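Local coordinates for putative iron-regulated protein A (Parabacteroides distasonis ATCC 8503, PDB 4ECG) that binds calcium ions and, as an imelysin-like protein, is a putative metalloendopeptidase whose activity is inferred, at residues Met184-Asp187 and Thr188-Tyr192; Ala37-Val40 and Asp41-Leu45. One frame throughout, in Å; residues are numbered along the deposited sequence.

Interaction 1: Met184-Asp187 and Thr188-Tyr192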
HETATM    1  N   MSE A 184      -8.947 -12.795   1.304  1.00 40.46           N
HETATM    2  CA  MSE A 184      -7.788 -11.965   1.599  1.00 42.81           C
HETATM    3  C   MSE A 184      -6.527 -12.873   1.662  1.00 44.52           C
HETATM    4  O   MSE A 184      -5.521 -12.534   1.045  1.00 45.93           O
HETATM    5  CB  MSE A 184      -7.948 -11.120   2.875  1.00 38.37           C
HETATM    6  CG  MSE A 184      -8.852  -9.915   2.725  1.00 37.63           C
HETATM    7 SE   MSE A 184      -9.533  -9.181   4.371  0.75 34.95          SE
HETATM    8  CE  MSE A 184      -7.814  -8.801   5.090  1.00 34.30           C
ATOM      9  N   LEU A 185      -6.626 -14.014   2.357  1.00 43.96           N
ATOM     10  CA  LEU A 185      -5.515 -14.991   2.513  1.00 46.56           C
ATOM     11  C   LEU A 185      -5.098 -15.565   1.182  1.00 46.44           C
ATOM     12  O   LEU A 185      -3.933 -15.645   0.867  1.00 47.41           O
ATOM     13  CB  LEU A 185      -5.879 -16.155   3.485  1.00 46.53           C
ATOM     14  CG  LEU A 185      -4.799 -17.207   3.748  1.00 49.88           C
ATOM     15  CD1 LEU A 185      -3.475 -16.552   4.157  1.00 46.90           C
ATOM     16  CD2 LEU A 185      -5.288 -18.272   4.736  1.00 45.54           C
ATOM     17  N   SER A 186      -6.072 -15.949   0.398  1.00 46.91           N
ATOM     18  CA  SER A 186      -5.829 -16.566  -0.896  1.00 50.25           C
ATOM     19  C   SER A 186      -5.044 -15.583  -1.826  1.00 50.09           C
ATOM     20  O   SER A 186      -4.082 -15.990  -2.499  1.00 48.17           O
ATOM     21  CB  SER A 186      -7.186 -16.934  -1.506  1.00 50.54           C
ATOM     22  OG  SER A 186      -7.001 -17.436  -2.773  1.00 57.97           O
ATOM     23  N   ASP A 187      -5.466 -14.311  -1.854  1.00 45.99           N
ATOM     24  CA  ASP A 187      -4.847 -13.286  -2.695  1.00 46.49           C
ATOM     25  C   ASP A 187      -3.403 -13.076  -2.226  1.00 47.33           C
ATOM     26  O   ASP A 187      -2.494 -13.007  -3.031  1.00 51.58           O
ATOM     27  CB  ASP A 187      -5.637 -11.958  -2.679  1.00 45.07           C
ATOM     28  CG  ASP A 187      -6.989 -12.016  -3.469  1.00 48.38           C
ATOM     29  OD1 ASP A 187      -7.183 -12.961  -4.285  1.00 48.74           O
ATOM     30  OD2 ASP A 187      -7.857 -11.075  -3.291  1.00 48.02           O
ATOM     31  N   THR A 188      -3.195 -13.063  -0.915  1.00 47.65           N
ATOM     32  CA  THR A 188      -1.862 -12.926  -0.307  1.00 45.15           C
ATOM     33  C   THR A 188      -0.941 -14.094  -0.629  1.00 45.75           C
ATOM     34  O   THR A 188       0.205 -13.895  -0.961  1.00 45.23           O
ATOM     35  CB  THR A 188      -1.950 -12.679   1.229  1.00 43.41           C
ATOM     36  OG1 THR A 188      -2.859 -11.591   1.490  1.00 42.11           O
ATOM     37  CG2 THR A 188      -0.569 -12.307   1.797  1.00 41.15           C
ATOM     38  N   GLN A 189      -1.455 -15.311  -0.530  1.00 47.95           N
ATOM     39  CA  GLN A 189      -0.733 -16.472  -1.023  1.00 52.39           C
ATOM     40  C   GLN A 189      -0.367 -16.276  -2.481  1.00 50.50           C
ATOM     41  O   GLN A 189       0.767 -16.543  -2.841  1.00 47.51           O
ATOM     42  CB  GLN A 189      -1.530 -17.784  -0.857  1.00 54.02           C
ATOM     43  CG  GLN A 189      -1.579 -18.243   0.598  1.00 59.84           C
ATOM     44  CD  GLN A 189      -2.697 -19.237   0.901  1.00 61.80           C
ATOM     45  OE1 GLN A 189      -3.560 -19.497   0.050  1.00 61.10           O
ATOM     46  NE2 GLN A 189      -2.690 -19.793   2.138  1.00 55.60           N
ATOM     47  N   ASP A 190      -1.307 -15.820  -3.316  1.00 48.40           N
ATOM     48  CA  ASP A 190      -1.013 -15.696  -4.736  1.00 50.40           C
ATOM     49  C   ASP A 190       0.095 -14.650  -4.956  1.00 49.79           C
ATOM     50  O   ASP A 190       0.986 -14.856  -5.752  1.00 50.63           O
ATOM     51  CB  ASP A 190      -2.277 -15.442  -5.580  1.00 52.53           C
ATOM     52  CG  ASP A 190      -3.192 -16.696  -5.681  1.00 55.24           C
ATOM     53  OD1 ASP A 190      -2.705 -17.790  -5.394  1.00 62.96           O
ATOM     54  OD2 ASP A 190      -4.394 -16.587  -6.004  1.00 58.62           O
ATOM     55  N   LEU A 191       0.079 -13.588  -4.175  1.00 47.80           N
ATOM     56  CA  LEU A 191       1.035 -12.500  -4.292  1.00 48.34           C
ATOM     57  C   LEU A 191       2.446 -12.990  -3.988  1.00 48.60           C
ATOM     58  O   LEU A 191       3.383 -12.718  -4.740  1.00 50.15           O
ATOM     59  CB  LEU A 191       0.643 -11.371  -3.301  1.00 45.53           C
ATOM     60  CG  LEU A 191       1.355 -10.029  -3.338  1.00 45.03           C
ATOM     61  CD1 LEU A 191       1.490  -9.521  -4.783  1.00 46.44           C
ATOM     62  CD2 LEU A 191       0.597  -9.020  -2.444  1.00 43.64           C
ATOM     63  N   TYR A 192       2.601 -13.671  -2.860  1.00 48.81           N
ATOM     64  CA  TYR A 192       3.921 -14.106  -2.414  1.00 54.00           C
ATOM     65  C   TYR A 192       4.394 -15.218  -3.338  1.00 55.66           C
ATOM     66  O   TYR A 192       5.513 -15.116  -3.861  1.00 51.47           O
ATOM     67  CB  TYR A 192       3.944 -14.540  -0.939  1.00 52.74           C
ATOM     68  CG  TYR A 192       5.205 -15.228  -0.505  1.00 53.35           C
ATOM     69  CD1 TYR A 192       6.391 -14.522  -0.364  1.00 54.20           C
ATOM     70  CD2 TYR A 192       5.221 -16.591  -0.243  1.00 56.38           C
ATOM     71  CE1 TYR A 192       7.569 -15.151   0.031  1.00 56.63           C
ATOM     72  CE2 TYR A 192       6.397 -17.229   0.180  1.00 60.21           C
ATOM     73  CZ  TYR A 192       7.569 -16.501   0.314  1.00 60.80           C
ATOM     74  OH  TYR A 192       8.740 -17.112   0.703  1.00 65.50           O
TER
HETATM   75  O   HOH W   1      -6.803 -15.617  -4.614  1.00 46.42           O

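Interaction 2: Ala37-Val40 and Asp41-Leu45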
ATOM      1  N   ALA A  37      18.809  -7.079  -7.342  1.00 52.78           N
ATOM      2  CA  ALA A  37      18.869  -8.301  -6.521  1.00 54.28           C
ATOM      3  C   ALA A  37      18.546  -7.993  -5.063  1.00 52.34           C
ATOM      4  O   ALA A  37      17.678  -8.612  -4.478  1.00 53.92           O
ATOM      5  CB  ALA A  37      20.229  -9.039  -6.668  1.00 52.43           C
ATOM      6  N   THR A  38      19.198  -6.999  -4.484  1.00 53.20           N
ATOM      7  CA  THR A  38      18.968  -6.677  -3.071  1.00 52.03           C
ATOM      8  C   THR A  38      17.532  -6.173  -2.846  1.00 54.74           C
ATOM      9  O   THR A  38      16.908  -6.443  -1.816  1.00 54.94           O
ATOM     10  CB  THR A  38      19.894  -5.544  -2.643  1.00 53.46           C
ATOM     11  OG1 THR A  38      21.281  -5.921  -2.840  1.00 53.99           O
ATOM     12  CG2 THR A  38      19.600  -5.128  -1.214  1.00 49.22           C
ATOM     13  N   PHE A  39      16.999  -5.422  -3.810  1.00 54.97           N
ATOM     14  CA  PHE A  39      15.602  -5.014  -3.722  1.00 52.31           C
ATOM     15  C   PHE A  39      14.682  -6.252  -3.623  1.00 54.71           C
ATOM     16  O   PHE A  39      13.861  -6.330  -2.718  1.00 51.65           O
ATOM     17  CB  PHE A  39      15.165  -4.115  -4.906  1.00 52.67           C
ATOM     18  CG  PHE A  39      13.676  -3.992  -5.003  1.00 50.04           C
ATOM     19  CD1 PHE A  39      12.985  -3.184  -4.120  1.00 46.77           C
ATOM     20  CD2 PHE A  39      12.970  -4.759  -5.898  1.00 49.51           C
ATOM     21  CE1 PHE A  39      11.605  -3.108  -4.156  1.00 49.17           C
ATOM     22  CE2 PHE A  39      11.594  -4.696  -5.946  1.00 48.51           C
ATOM     23  CZ  PHE A  39      10.914  -3.875  -5.060  1.00 49.57           C
ATOM     24  N   VAL A  40      14.838  -7.205  -4.558  1.00 58.68           N
ATOM     25  CA  VAL A  40      13.997  -8.400  -4.631  1.00 53.72           C
ATOM     26  C   VAL A  40      14.152  -9.264  -3.383  1.00 56.94           C
ATOM     27  O   VAL A  40      13.152  -9.745  -2.874  1.00 55.06           O
ATOM     28  CB  VAL A  40      14.262  -9.256  -5.888  1.00 53.31           C
ATOM     29  CG1 VAL A  40      13.490 -10.582  -5.825  1.00 52.22           C
ATOM     30  CG2 VAL A  40      13.911  -8.477  -7.159  1.00 56.11           C
ATOM     31  N   ASP A  41      15.382  -9.437  -2.877  1.00 57.22           N
ATOM     32  CA  ASP A  41      15.646 -10.405  -1.787  1.00 59.04           C
ATOM     33  C   ASP A  41      15.511  -9.796  -0.384  1.00 58.62           C
ATOM     34  O   ASP A  41      15.185 -10.493   0.568  1.00 57.47           O
ATOM     35  CB  ASP A  41      17.039 -11.045  -1.933  1.00 62.60           C
ATOM     36  CG  ASP A  41      17.168 -11.977  -3.181  1.00 67.32           C
ATOM     37  OD1 ASP A  41      16.156 -12.576  -3.625  1.00 70.72           O
ATOM     38  OD2 ASP A  41      18.308 -12.126  -3.697  1.00 68.74           O
ATOM     39  N   GLU A  42      15.744  -8.497  -0.258  1.00 56.07           N
ATOM     40  CA  GLU A  42      15.706  -7.834   1.043  1.00 57.02           C
ATOM     41  C   GLU A  42      14.527  -6.843   1.232  1.00 54.50           C
ATOM     42  O   GLU A  42      14.284  -6.412   2.379  1.00 53.64           O
ATOM     43  CB  GLU A  42      17.049  -7.117   1.278  1.00 61.81           C
ATOM     44  CG  GLU A  42      18.292  -8.030   1.184  1.00 65.92           C
ATOM     45  CD  GLU A  42      18.289  -9.180   2.207  1.00 74.60           C
ATOM     46  OE1 GLU A  42      17.856  -8.992   3.383  1.00 80.39           O
ATOM     47  OE2 GLU A  42      18.751 -10.300   1.869  1.00 82.70           O
ATOM     48  N   VAL A  43      13.832  -6.438   0.143  1.00 50.94           N
ATOM     49  CA  VAL A  43      12.647  -5.567   0.268  1.00 51.90           C
ATOM     50  C   VAL A  43      11.338  -6.300  -0.149  1.00 50.93           C
ATOM     51  O   VAL A  43      10.520  -6.587   0.702  1.00 51.53           O
ATOM     52  CB  VAL A  43      12.799  -4.189  -0.405  1.00 50.10           C
ATOM     53  CG1 VAL A  43      11.555  -3.367  -0.109  1.00 50.15           C
ATOM     54  CG2 VAL A  43      13.996  -3.449   0.150  1.00 50.55           C
ATOM     55  N   ALA A  44      11.191  -6.678  -1.418  1.00 49.82           N
ATOM     56  CA  ALA A  44       9.962  -7.320  -1.934  1.00 47.47           C
ATOM     57  C   ALA A  44       9.628  -8.636  -1.236  1.00 49.04           C
ATOM     58  O   ALA A  44       8.654  -8.707  -0.495  1.00 52.74           O
ATOM     59  CB  ALA A  44      10.055  -7.548  -3.465  1.00 44.82           C
ATOM     60  N   LEU A  45      10.412  -9.684  -1.500  1.00 50.25           N
ATOM     61  CA  LEU A  45      10.072 -11.025  -1.036  1.00 55.26           C
ATOM     62  C   LEU A  45       9.853 -11.052   0.496  1.00 54.87           C
ATOM     63  O   LEU A  45       8.889 -11.639   0.949  1.00 57.05           O
ATOM     64  CB  LEU A  45      11.109 -12.089  -1.474  1.00 57.64           C
ATOM     65  CG  LEU A  45      11.057 -12.666  -2.899  1.00 54.98           C
ATOM     66  CD1 LEU A  45      12.236 -13.610  -3.173  1.00 57.67           C
ATOM     67  CD2 LEU A  45       9.754 -13.408  -3.127  1.00 54.60           C
TER

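Interaction 1: Met184-Asp187 and Thr188-Tyr192
The carboxamide of Q189 lies with one face turned to L185, one helical turn earlier, and shows how residues four apart in a helix bring their side chains together. Q189 NE2 stands 3.7 Å from L185 CG, and both leucine methyls lie near the same nitrogen. Over the same face, nearer the backbone, Q189 CD sits 3.8 Å from L185 O. S186 CA is on this side too, 3.8 Å from Q189 OE1, and the glutamine side chain also touches L52 of helix 29-68. Q189 sets its CG beside its own backbone N (chi1 -73°) and then runs extended, which carries the amide back along the helix. With an alanine here the amide is gone, and the leucine would probably lose the cover on this flank.

The peptide carbonyl of M184, a selenomethionine, is flanked on opposite faces of its plane, by T188 N and T188 OG1. T188 OG1 donates to M184 O at 2.9 Å, from 36° out of the plane. The threonine reaches it by keeping OG1 beside its own N (chi1 -51°), a way for a buried hydroxyl to be satisfied within the helix.

One water joins S186, D187 and D190. It accepts from S186 OG at 2.6 Å. It donates to D187 OD1 at 2.7 Å and to D190 OD2 at 2.9 Å, bridging like charges. D187 OD1 and D190 OD2 are themselves 4.9 Å apart. D187 has further partners in R183, by a salt bridge, and S107, by a hydrogen bond to OD2, which should ease that repulsion.

Helix 171-196 is hemmed in on several sides: L185 and T188 also touch helix 29-68, D187, T188 and L191 meet helix 104-109, M184 reaches helix 147-155, and L191 also packs on helix 98-101.

Interaction 2: Ala37-Val40 and Asp41-Leu45
F39 O accepts from V43 N at 2.9 Å, as in an alpha helix, and also from A44 N, five residues on, at 3.0 Å; the second bond marks a pi-type turn within helix 29-68. Ahead of it the backbone bonds are alpha-helical, D41 N to A37 O and E42 N to T38 O, while L45 N to V40 O repeats the five-residue spacing. V43 N stands 36° out of the F39 carbonyl plane, whereas A44 N lies closer to it.

T38 and D41 take their polar partners elsewhere. D41 OD1 makes a salt bridge with K213, and T38 OG1 is hydrogen-bonded to S313 and to A34 O, while T38 CG2 rests on the aliphatic part of E42.

Apolar contacts fill the buried side. F39 swings CG away from its backbone N (chi1 165°), bringing the ring to two consecutive residues: F39 CD1 meets V43 CB at 3.9 Å and F39 CE2 meets A44 CB at 4.1 Å. The ring also makes an edge-to-face stack with F94. V40, packed on helix 208-214, touches the next turn through a methyl pair, its CG1 lying 4.2 Å from CD1 of L45.

In the fold
Both interactions are turns of long helices, partly buried, with four buried residues each; the exposed one, E42, belongs to interaction 2. They differ in backbone pattern and in side-chain chemistry. Interaction 1 keeps the regular alpha pattern and adds polar side-chain links, including a water between acidic groups; interaction 2 widens its turn, and its side chains meet one another mainly through apolar groups, the polar ends of T38 and D41 being engaged elsewhere. The two helices are packed together: residues of 184-192 lean on helix 29-68, and A44 and L45 in turn touch W195 of helix 171-196. Although their centres are about 18 Å apart, the interactions meet directly where Y192 CE1 packs 3.9 Å from L45 O.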